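Local coordinates for bifunctional autolysin (Staphylococcus aureus subsp. aureus Mu50, PDB 6FXO), which probably cleaves the glycan strands of staphylococcal peptidoglycan as an N-acetylglucosaminidase of glycoside hydrolase family 73, at residues 65-75 and 96-107; 116-127 and 142-152. All coordinates share one frame; numbering follows the deposited sequence.

Contact 1 (65-75 and 96-107); sequences LRLDQPQNISI and NKAAQMYGINEV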
loop_
_atom_site.group_PDB
_atom_site.type_symbol
_atom_site.label_atom_id
_atom_site.label_comp_id
_atom_site.label_asym_id
_atom_site.label_seq_id
_atom_site.Cartn_x
_atom_site.Cartn_y
_atom_site.Cartn_z
ATOM N N LEU A 65 1.504 -2.629 9.670
ATOM C CA LEU A 65 2.043 -1.280 9.803
ATOM C C LEU A 65 0.887 -0.253 9.471
ATOM O O LEU A 65 0.190 -0.448 8.484
ATOM C CB LEU A 65 3.230 -1.035 8.807
ATOM C CG LEU A 65 3.831 0.367 8.711
ATOM C CD1 LEU A 65 4.887 0.615 9.900
ATOM C CD2 LEU A 65 4.400 0.681 7.290
ATOM N N ARG A 66 0.724 0.828 10.235
ATOM C CA ARG A 66 -0.316 1.784 9.899
ATOM C C ARG A 66 0.123 2.786 8.824
ATOM O O ARG A 66 1.049 3.558 8.981
ATOM C CB ARG A 66 -0.814 2.555 11.164
ATOM C CG ARG A 66 -1.558 1.738 12.235
ATOM C CD ARG A 66 -3.089 1.531 12.013
ATOM N NE ARG A 66 -3.789 2.809 12.139
ATOM C CZ ARG A 66 -4.503 3.220 13.191
ATOM N NH1 ARG A 66 -4.626 2.445 14.258
ATOM N NH2 ARG A 66 -5.046 4.425 13.197
ATOM N N LEU A 67 -0.538 2.686 7.678
ATOM C CA LEU A 67 -0.390 3.437 6.463
ATOM C C LEU A 67 -0.941 4.857 6.542
ATOM O O LEU A 67 -0.663 5.685 5.689
ATOM C CB LEU A 67 -1.122 2.573 5.366
ATOM C CG LEU A 67 -0.550 1.105 5.167
ATOM C CD1 LEU A 67 -1.233 0.370 4.062
ATOM C CD2 LEU A 67 0.993 1.228 4.725
ATOM N N ASP A 68 -1.788 5.119 7.539
ATOM C CA ASP A 68 -2.388 6.422 7.747
ATOM C C ASP A 68 -1.444 7.239 8.636
ATOM O O ASP A 68 -1.705 8.395 8.932
ATOM C CB ASP A 68 -3.797 6.267 8.351
ATOM C CG ASP A 68 -3.835 5.483 9.642
ATOM O OD1 ASP A 68 -3.184 4.426 9.707
ATOM O OD2 ASP A 68 -4.587 5.877 10.555
ATOM N N GLN A 69 -0.327 6.631 9.052
ATOM C CA GLN A 69 0.585 7.376 9.901
ATOM C C GLN A 69 1.939 7.689 9.389
ATOM O O GLN A 69 2.787 6.820 9.288
ATOM C CB GLN A 69 0.735 6.747 11.296
ATOM C CG GLN A 69 0.626 7.834 12.386
ATOM C CD GLN A 69 0.000 7.390 13.695
ATOM O OE1 GLN A 69 -1.166 6.993 13.736
ATOM N NE2 GLN A 69 0.706 7.565 14.826
ATOM N N PRO A 70 2.166 8.928 9.044
ATOM C CA PRO A 70 3.480 9.284 8.568
ATOM C C PRO A 70 4.504 9.081 9.673
ATOM O O PRO A 70 4.189 9.179 10.848
ATOM C CB PRO A 70 3.352 10.765 8.237
ATOM C CG PRO A 70 1.924 10.969 8.014
ATOM C CD PRO A 70 1.259 10.089 9.015
ATOM N N GLN A 71 5.674 8.750 9.254
ATOM C CA GLN A 71 6.816 8.518 10.073
ATOM C C GLN A 71 7.660 9.649 9.619
ATOM O O GLN A 71 7.571 10.069 8.477
ATOM C CB GLN A 71 7.490 7.211 9.680
ATOM C CG GLN A 71 8.221 6.562 10.825
ATOM C CD GLN A 71 8.810 5.243 10.408
ATOM O OE1 GLN A 71 8.112 4.261 10.212
ATOM N NE2 GLN A 71 10.095 5.175 10.250
ATOM N N ASN A 72 8.460 10.151 10.471
ATOM C CA ASN A 72 9.288 11.266 10.022
ATOM C C ASN A 72 10.562 10.768 9.432
ATOM O O ASN A 72 11.624 11.048 9.970
ATOM C CB ASN A 72 9.567 12.221 11.154
ATOM C CG ASN A 72 8.284 12.677 11.752
ATOM O OD1 ASN A 72 7.533 13.388 11.086
ATOM N ND2 ASN A 72 7.961 12.327 12.985
ATOM N N ILE A 73 10.481 10.032 8.327
ATOM C CA ILE A 73 11.750 9.559 7.783
ATOM C C ILE A 73 12.529 10.764 7.253
ATOM O O ILE A 73 11.936 11.674 6.684
ATOM C CB ILE A 73 11.545 8.414 6.749
ATOM C CG1 ILE A 73 10.514 7.412 7.316
ATOM C CG2 ILE A 73 12.871 7.673 6.495
ATOM C CD1 ILE A 73 10.227 6.216 6.408
ATOM N N SER A 74 13.847 10.784 7.444
ATOM C CA SER A 74 14.558 11.956 6.927
ATOM C C SER A 74 14.438 12.105 5.409
ATOM O O SER A 74 14.498 11.105 4.695
ATOM C CB SER A 74 16.031 11.884 7.330
ATOM O OG SER A 74 16.916 12.406 6.351
ATOM N N ILE A 75 14.254 13.362 4.915
ATOM C CA ILE A 75 14.143 13.601 3.508
ATOM C C ILE A 75 15.453 13.188 2.824
ATOM O O ILE A 75 15.430 12.784 1.663
ATOM C CB ILE A 75 13.797 15.095 3.306
ATOM C CG1 ILE A 75 12.426 15.402 3.944
ATOM C CG2 ILE A 75 13.827 15.462 1.832
ATOM C CD1 ILE A 75 11.984 16.859 3.868
ATOM N N ASN A 96 7.844 14.051 1.427
ATOM C CA ASN A 96 7.535 14.153 2.837
ATOM C C ASN A 96 6.383 15.094 2.995
ATOM O O ASN A 96 5.539 14.995 3.892
ATOM C CB ASN A 96 8.767 14.641 3.572
ATOM C CG ASN A 96 8.760 14.272 5.023
ATOM O OD1 ASN A 96 8.374 15.118 5.838
ATOM N ND2 ASN A 96 9.149 13.027 5.422
ATOM N N LYS A 97 6.333 15.976 2.067
ATOM C CA LYS A 97 5.298 17.002 2.018
ATOM C C LYS A 97 3.961 16.381 1.742
ATOM O O LYS A 97 3.007 16.709 2.445
ATOM C CB LYS A 97 5.622 18.062 0.944
ATOM C CG LYS A 97 5.063 19.464 1.225
ATOM C CD LYS A 97 4.695 20.216 -0.076
ATOM C CE LYS A 97 4.212 21.639 0.161
ATOM N NZ LYS A 97 3.678 22.297 -1.078
ATOM N N ALA A 98 3.863 15.476 0.725
ATOM C CA ALA A 98 2.573 14.919 0.511
ATOM C C ALA A 98 2.214 14.094 1.702
ATOM O O ALA A 98 1.030 14.020 2.053
ATOM C CB ALA A 98 2.584 14.073 -0.743
ATOM N N ALA A 99 3.256 13.485 2.351
ATOM C CA ALA A 99 2.925 12.671 3.508
ATOM C C ALA A 99 2.362 13.470 4.688
ATOM O O ALA A 99 1.306 13.120 5.251
ATOM C CB ALA A 99 4.140 11.872 3.946
ATOM N N GLN A 100 3.061 14.536 5.080
ATOM C CA GLN A 100 2.488 15.265 6.198
ATOM C C GLN A 100 1.186 15.955 5.886
ATOM O O GLN A 100 0.384 16.088 6.795
ATOM C CB GLN A 100 3.441 16.287 6.854
ATOM C CG GLN A 100 4.802 16.505 6.234
ATOM C CD GLN A 100 5.388 17.790 6.768
ATOM O OE1 GLN A 100 5.980 17.833 7.851
ATOM N NE2 GLN A 100 5.239 18.879 6.006
ATOM N N MET A 101 0.938 16.359 4.616
ATOM C CA MET A 101 -0.340 17.038 4.368
ATOM C C MET A 101 -1.575 16.183 4.607
ATOM O O MET A 101 -2.481 16.581 5.339
ATOM C CB MET A 101 -0.362 17.609 2.953
ATOM C CG MET A 101 -1.142 18.883 2.847
ATOM S SD MET A 101 -0.723 19.731 1.317
ATOM C CE MET A 101 0.994 20.071 1.613
ATOM N N TYR A 102 -1.613 15.025 3.972
ATOM C CA TYR A 102 -2.708 14.104 4.105
ATOM C C TYR A 102 -2.605 13.129 5.252
ATOM O O TYR A 102 -3.553 12.392 5.478
ATOM C CB TYR A 102 -2.971 13.392 2.760
ATOM C CG TYR A 102 -2.950 14.355 1.590
ATOM C CD1 TYR A 102 -4.083 15.068 1.222
ATOM C CD2 TYR A 102 -1.778 14.591 0.884
ATOM C CE1 TYR A 102 -4.052 15.993 0.191
ATOM C CE2 TYR A 102 -1.735 15.513 -0.154
ATOM C CZ TYR A 102 -2.873 16.214 -0.496
ATOM O OH TYR A 102 -2.835 17.125 -1.524
ATOM N N GLY A 103 -1.470 13.097 5.986
ATOM C CA GLY A 103 -1.430 12.135 7.086
ATOM C C GLY A 103 -1.520 10.745 6.502
ATOM O O GLY A 103 -2.517 10.031 6.623
ATOM N N ILE A 104 -0.442 10.370 5.873
ATOM C CA ILE A 104 -0.319 9.060 5.216
ATOM C C ILE A 104 1.109 8.611 5.287
ATOM O O ILE A 104 2.003 9.405 5.005
ATOM C CB ILE A 104 -0.725 9.242 3.710
ATOM C CG1 ILE A 104 -2.226 9.542 3.545
ATOM C CG2 ILE A 104 -0.293 8.051 2.840
ATOM C CD1 ILE A 104 -3.158 8.391 3.894
ATOM N N ASN A 105 1.325 7.353 5.550
ATOM C CA ASN A 105 2.696 6.788 5.653
ATOM C C ASN A 105 3.416 7.064 4.326
ATOM O O ASN A 105 2.869 6.826 3.252
ATOM C CB ASN A 105 2.643 5.257 5.980
ATOM C CG ASN A 105 3.973 4.582 6.051
ATOM O OD1 ASN A 105 4.531 4.358 4.955
ATOM N ND2 ASN A 105 4.565 4.200 7.268
ATOM N N GLU A 106 4.705 7.533 4.464
ATOM C CA GLU A 106 5.558 7.864 3.347
ATOM C C GLU A 106 5.957 6.773 2.481
ATOM O O GLU A 106 6.008 6.980 1.275
ATOM C CB GLU A 106 6.832 8.675 3.782
ATOM C CG GLU A 106 7.168 8.668 5.262
ATOM C CD GLU A 106 6.609 9.876 6.012
ATOM O OE1 GLU A 106 7.296 10.913 6.080
ATOM O OE2 GLU A 106 5.484 9.755 6.527
ATOM N N VAL A 107 6.289 5.609 3.070
ATOM C CA VAL A 107 6.681 4.510 2.192
ATOM C C VAL A 107 5.486 4.042 1.329
ATOM O O VAL A 107 5.696 3.619 0.224
ATOM C CB VAL A 107 7.381 3.328 2.898
ATOM C CG1 VAL A 107 8.501 3.835 3.798
ATOM C CG2 VAL A 107 6.380 2.485 3.677
HETATM O O HOH W 1 3.194 4.520 9.872
#
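Asn105 N donates to Leu67 O at 2.6 Å, nearly straight (171° at the hydrogen), although it meets this oxygen from above the carbonyl plane. The Asn105 side chain binds the same loop through one water, which accepts from Asn105 ND2 (3.0 Å) and donates to the backbone carbonyls of Arg66 and Gln69. A chi1 of 178° sets CG of Asn105 opposite the backbone N, and ND2 meets this water and also Tyr228 OH, while OD1 caps the next helix, weakly at Val107 N and also at Tyr108 N. Glu106 bends at chi2 toward Gln71 N, but the model is crowded there and the bond from Gln71 N to Glu106 OE2 is doubtful. Inside 65-75, Arg66 grips the Asp68 carboxylate side-on with NE and NH2 in its guanidinium plane, and Arg66 NH1 turns to Asp239. Packing surrounds this polar seam. Leu65 CD2 lies 3.5 Å from Asn105 ND2, the two side chains crossing at about a right angle, and Ile73 CD1 meets Val107 CG1 at 3.9 Å. Pro70 CG rests 3.7 Å from CA of Gly103, the first residue past helix 92-102, with positive phi. At the far end, Ile75 CG1 touches Asn96 CB at 3.8 Å. This is a loop laid along the junction where helix 92-102 ends and Asn105 N-caps helix 106-116, within the helical domain expected of the lysozyme clan.

Contact 2 (116-127 and 142-152); sequences ETGNGTSQLAKG and KYHNVFGIAAY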
loop_
_atom_site.group_PDB
_atom_site.type_symbol
_atom_site.label_atom_id
_atom_site.label_comp_id
_atom_site.label_asym_id
_atom_site.label_seq_id
_atom_site.Cartn_x
_atom_site.Cartn_y
_atom_site.Cartn_z
ATOM N N GLU A 116 3.283 3.052 -10.395
ATOM C CA GLU A 116 2.649 3.770 -11.496
ATOM C C GLU A 116 3.543 4.325 -12.598
ATOM O O GLU A 116 3.108 4.454 -13.743
ATOM C CB GLU A 116 1.684 4.868 -10.959
ATOM C CG GLU A 116 0.731 4.495 -9.823
ATOM C CD GLU A 116 -0.571 3.814 -10.288
ATOM O OE1 GLU A 116 -0.870 2.710 -9.791
ATOM O OE2 GLU A 116 -1.214 4.345 -11.212
ATOM N N THR A 117 4.792 4.661 -12.231
ATOM C CA THR A 117 5.821 5.207 -13.098
ATOM C C THR A 117 6.950 4.226 -13.430
ATOM O O THR A 117 7.964 4.663 -14.012
ATOM C CB THR A 117 6.475 6.404 -12.406
ATOM O OG1 THR A 117 7.331 5.917 -11.370
ATOM C CG2 THR A 117 5.463 7.336 -11.820
ATOM N N GLY A 118 6.829 2.949 -13.026
ATOM C CA GLY A 118 7.916 2.022 -13.343
ATOM C C GLY A 118 9.247 2.533 -12.824
ATOM O O GLY A 118 10.237 2.543 -13.564
ATOM N N ASN A 119 9.286 2.961 -11.540
ATOM C CA ASN A 119 10.514 3.487 -10.938
ATOM C C ASN A 119 11.016 4.720 -11.677
ATOM O O ASN A 119 12.191 4.860 -11.975
ATOM C CB ASN A 119 11.650 2.457 -10.848
ATOM C CG ASN A 119 11.259 1.068 -10.457
ATOM O OD1 ASN A 119 10.968 0.810 -9.286
ATOM N ND2 ASN A 119 11.307 0.104 -11.359
ATOM N N GLY A 120 10.077 5.583 -11.989
ATOM C CA GLY A 120 10.331 6.834 -12.694
ATOM C C GLY A 120 10.453 6.846 -14.206
ATOM O O GLY A 120 10.739 7.903 -14.769
ATOM N N THR A 121 10.254 5.693 -14.880
ATOM C CA THR A 121 10.364 5.643 -16.340
ATOM C C THR A 121 9.118 5.777 -17.229
ATOM O O THR A 121 9.263 5.820 -18.451
ATOM C CB THR A 121 11.232 4.444 -16.747
ATOM O OG1 THR A 121 10.494 3.242 -16.549
ATOM C CG2 THR A 121 12.528 4.382 -15.950
ATOM N N SER A 122 7.915 5.853 -16.627
ATOM C CA SER A 122 6.635 5.985 -17.330
ATOM C C SER A 122 6.529 7.240 -18.153
ATOM O O SER A 122 7.034 8.271 -17.743
ATOM C CB SER A 122 5.463 5.951 -16.342
ATOM O OG SER A 122 4.831 7.206 -16.086
ATOM N N GLN A 123 5.871 7.148 -19.321
ATOM C CA GLN A 123 5.728 8.323 -20.154
ATOM C C GLN A 123 4.902 9.387 -19.426
ATOM O O GLN A 123 5.158 10.582 -19.555
ATOM C CB GLN A 123 5.113 7.925 -21.530
ATOM C CG GLN A 123 4.879 9.026 -22.590
ATOM C CD GLN A 123 6.116 9.695 -23.168
ATOM O OE1 GLN A 123 6.702 9.267 -24.162
ATOM N NE2 GLN A 123 6.502 10.771 -22.508
ATOM N N LEU A 124 3.928 8.934 -18.619
ATOM C CA LEU A 124 3.081 9.839 -17.859
ATOM C C LEU A 124 3.864 10.669 -16.828
ATOM O O LEU A 124 3.499 11.796 -16.539
ATOM C CB LEU A 124 2.028 8.999 -17.123
ATOM C CG LEU A 124 0.575 9.464 -17.192
ATOM C CD1 LEU A 124 0.078 9.471 -18.617
ATOM C CD2 LEU A 124 -0.286 8.528 -16.358
ATOM N N ALA A 125 4.942 10.093 -16.303
ATOM C CA ALA A 125 5.832 10.677 -15.304
ATOM C C ALA A 125 6.944 11.372 -15.998
ATOM O O ALA A 125 7.545 12.295 -15.459
ATOM C CB ALA A 125 6.394 9.591 -14.401
ATOM N N LYS A 126 7.245 10.887 -17.192
ATOM C CA LYS A 126 8.307 11.460 -18.010
ATOM C C LYS A 126 7.862 12.875 -18.401
ATOM O O LYS A 126 8.685 13.728 -18.740
ATOM C CB LYS A 126 8.543 10.604 -19.273
ATOM C CG LYS A 126 9.675 9.589 -19.119
ATOM C CD LYS A 126 10.172 9.028 -20.458
ATOM C CE LYS A 126 11.290 8.019 -20.272
ATOM N NZ LYS A 126 11.838 7.520 -21.569
ATOM N N GLY A 127 6.540 13.108 -18.319
ATOM C CA GLY A 127 5.962 14.389 -18.661
ATOM C C GLY A 127 5.711 14.452 -20.152
ATOM O O GLY A 127 4.753 15.068 -20.609
ATOM N N LYS A 142 6.663 19.806 -21.019
ATOM C CA LYS A 142 5.920 18.704 -20.437
ATOM C C LYS A 142 5.297 18.834 -19.058
ATOM O O LYS A 142 5.902 19.355 -18.123
ATOM C CB LYS A 142 6.906 17.521 -20.346
ATOM C CG LYS A 142 8.406 17.924 -20.193
ATOM C CD LYS A 142 8.945 18.004 -18.722
ATOM C CE LYS A 142 10.460 18.207 -18.588
ATOM N NZ LYS A 142 10.963 18.353 -17.160
ATOM N N TYR A 143 4.078 18.282 -18.957
ATOM C CA TYR A 143 3.251 18.243 -17.754
ATOM C C TYR A 143 3.489 16.767 -17.236
ATOM O O TYR A 143 3.822 15.924 -18.054
ATOM C CB TYR A 143 1.805 18.650 -18.153
ATOM C CG TYR A 143 1.693 20.092 -18.646
ATOM C CD1 TYR A 143 2.068 20.454 -19.942
ATOM C CD2 TYR A 143 1.218 21.104 -17.820
ATOM C CE1 TYR A 143 1.975 21.763 -20.391
ATOM C CE2 TYR A 143 1.114 22.422 -18.258
ATOM C CZ TYR A 143 1.499 22.749 -19.546
ATOM O OH TYR A 143 1.413 24.055 -19.985
ATOM N N HIS A 144 3.338 16.466 -15.915
ATOM C CA HIS A 144 3.556 15.127 -15.303
ATOM C C HIS A 144 2.470 14.377 -14.495
ATOM O O HIS A 144 1.496 14.971 -14.060
ATOM C CB HIS A 144 4.780 15.286 -14.386
ATOM C CG HIS A 144 5.991 15.796 -15.065
ATOM N ND1 HIS A 144 7.017 14.952 -15.473
ATOM C CD2 HIS A 144 6.355 17.052 -15.422
ATOM C CE1 HIS A 144 7.951 15.691 -16.059
ATOM N NE2 HIS A 144 7.580 16.949 -16.046
ATOM N N ASN A 145 2.691 13.048 -14.261
ATOM C CA ASN A 145 1.738 12.243 -13.516
ATOM C C ASN A 145 2.408 11.101 -12.843
ATOM O O ASN A 145 2.651 10.077 -13.487
ATOM C CB ASN A 145 0.770 11.618 -14.445
ATOM C CG ASN A 145 -0.585 11.598 -13.876
ATOM O OD1 ASN A 145 -0.826 11.091 -12.764
ATOM N ND2 ASN A 145 -1.519 12.058 -14.607
ATOM N N VAL A 146 2.731 11.251 -11.574
ATOM C CA VAL A 146 3.382 10.087 -10.990
ATOM C C VAL A 146 2.419 9.078 -10.343
ATOM O O VAL A 146 2.864 8.060 -9.801
ATOM C CB VAL A 146 4.494 10.548 -10.041
ATOM C CG1 VAL A 146 5.481 11.438 -10.780
ATOM C CG2 VAL A 146 3.908 11.283 -8.840
ATOM N N PHE A 147 1.116 9.330 -10.396
ATOM C CA PHE A 147 0.157 8.412 -9.778
ATOM C C PHE A 147 -0.916 7.693 -10.632
ATOM O O PHE A 147 -1.818 7.089 -10.067
ATOM C CB PHE A 147 -0.521 9.076 -8.565
ATOM C CG PHE A 147 0.315 9.058 -7.310
ATOM C CD1 PHE A 147 0.959 10.197 -6.874
ATOM C CD2 PHE A 147 0.472 7.891 -6.573
ATOM C CE1 PHE A 147 1.746 10.176 -5.729
ATOM C CE2 PHE A 147 1.251 7.875 -5.441
ATOM C CZ PHE A 147 1.891 9.013 -5.019
ATOM N N GLY A 148 -0.836 7.772 -11.960
ATOM C CA GLY A 148 -1.803 7.124 -12.805
ATOM C C GLY A 148 -3.145 7.798 -12.687
ATOM O O GLY A 148 -4.140 7.158 -13.008
ATOM N N ILE A 149 -3.184 9.107 -12.266
ATOM C CA ILE A 149 -4.492 9.747 -12.145
ATOM C C ILE A 149 -5.242 9.774 -13.468
ATOM O O ILE A 149 -4.681 10.149 -14.498
ATOM C CB ILE A 149 -4.303 11.194 -11.617
ATOM C CG1 ILE A 149 -3.433 11.210 -10.354
ATOM C CG2 ILE A 149 -5.658 11.847 -11.363
ATOM C CD1 ILE A 149 -4.013 10.448 -9.181
ATOM N N ALA A 150 -6.541 9.400 -13.406
ATOM C CA ALA A 150 -7.424 9.361 -14.567
ATOM C C ALA A 150 -6.791 8.613 -15.749
ATOM O O ALA A 150 -7.018 8.978 -16.899
ATOM C CB ALA A 150 -7.805 10.780 -14.976
ATOM N N ALA A 151 -6.013 7.558 -15.456
ATOM C CA ALA A 151 -5.352 6.772 -16.499
ATOM C C ALA A 151 -5.851 5.347 -16.766
ATOM O O ALA A 151 -5.241 4.636 -17.562
ATOM C CB ALA A 151 -3.852 6.744 -16.242
ATOM N N TYR A 152 -6.939 4.927 -16.122
ATOM C CA TYR A 152 -7.464 3.580 -16.332
ATOM C C TYR A 152 -8.836 3.626 -17.002
ATOM O O TYR A 152 -9.803 3.098 -16.452
ATOM C CB TYR A 152 -7.568 2.846 -14.971
ATOM C CG TYR A 152 -6.261 2.615 -14.233
ATOM C CD1 TYR A 152 -5.703 3.603 -13.432
ATOM C CD2 TYR A 152 -5.603 1.396 -14.313
ATOM C CE1 TYR A 152 -4.527 3.383 -12.726
ATOM C CE2 TYR A 152 -4.426 1.164 -13.608
ATOM C CZ TYR A 152 -3.889 2.161 -12.818
ATOM O OH TYR A 152 -2.724 1.938 -12.123
#
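His144 is held in an unusual way by the backbone of 125-127: Ala125 O sits at the ring edge and Gly127 CA over one face. ND1 donates to Ala125 O at 2.7 Å and 161°, with the oxygen in the ring plane, though the ring nitrogen lies well above the carbonyl plane of Ala125. Over the face, Gly127 CA stands 3.6 Å from the ring centroid, a CH-pi contact read with caution because this carbon crowds Tyr143 O in the model. One step along, Asn145 N gives Leu124 O a weak bond of 2.7 Å, bent at the hydrogen. Leu124 and Asn145 then run side by side, pointing the same way, with Leu124 CG 3.5 Å from Asn145 CB. Asn145 OD1 turns back to accept from Ile149 N at 3.1 Å, bracing the turn in its own segment, while Ser122 OG caps the short helix at Ala125 N. Farther on, Thr117 CG2 touches Val146 O at 3.4 Å. Glu116 bends at chi2 (-84°), which carries its carboxylate alongside Gly148 to the poorly ordered Tyr152, whose OH donates to OE2 at 3.0 Å on the syn side; ring and carboxylate planes differ by 49°. The contact thus joins the end of helix 106-116 to the loop before helix 158-166, in a helical domain consistent with the lysozyme clan. Phe147 packs on helix 106-116 through Leu109, His112 and Ala113. His144 and Val146 face helix 172-180 at Val172, Ala175 and Ile176, and Tyr143 touches Lys165 of helix 158-166.

How the contacts relate
Contacts 1 and 2 follow one another along the chain and share helix 106-116 as their go-between: its capped start belongs to 96-107, its last residue to 116-127. Their centres lie 21 Å apart and their nearest atoms about 6 Å, so they do not touch. Both are partly buried, but contact 1 lies nearer the centre of the chain (12 Å against 18 Å) and has the larger share of buried residues. A strong backbone bond and a bridging water join the segments of contact 1, which also abuts helix 216-231. Contact 2 instead pairs a short, weakly bonded helix and its flanking turns with an irregular loop through imidazole and phenol donors, and faces helices 158-166 and 172-180.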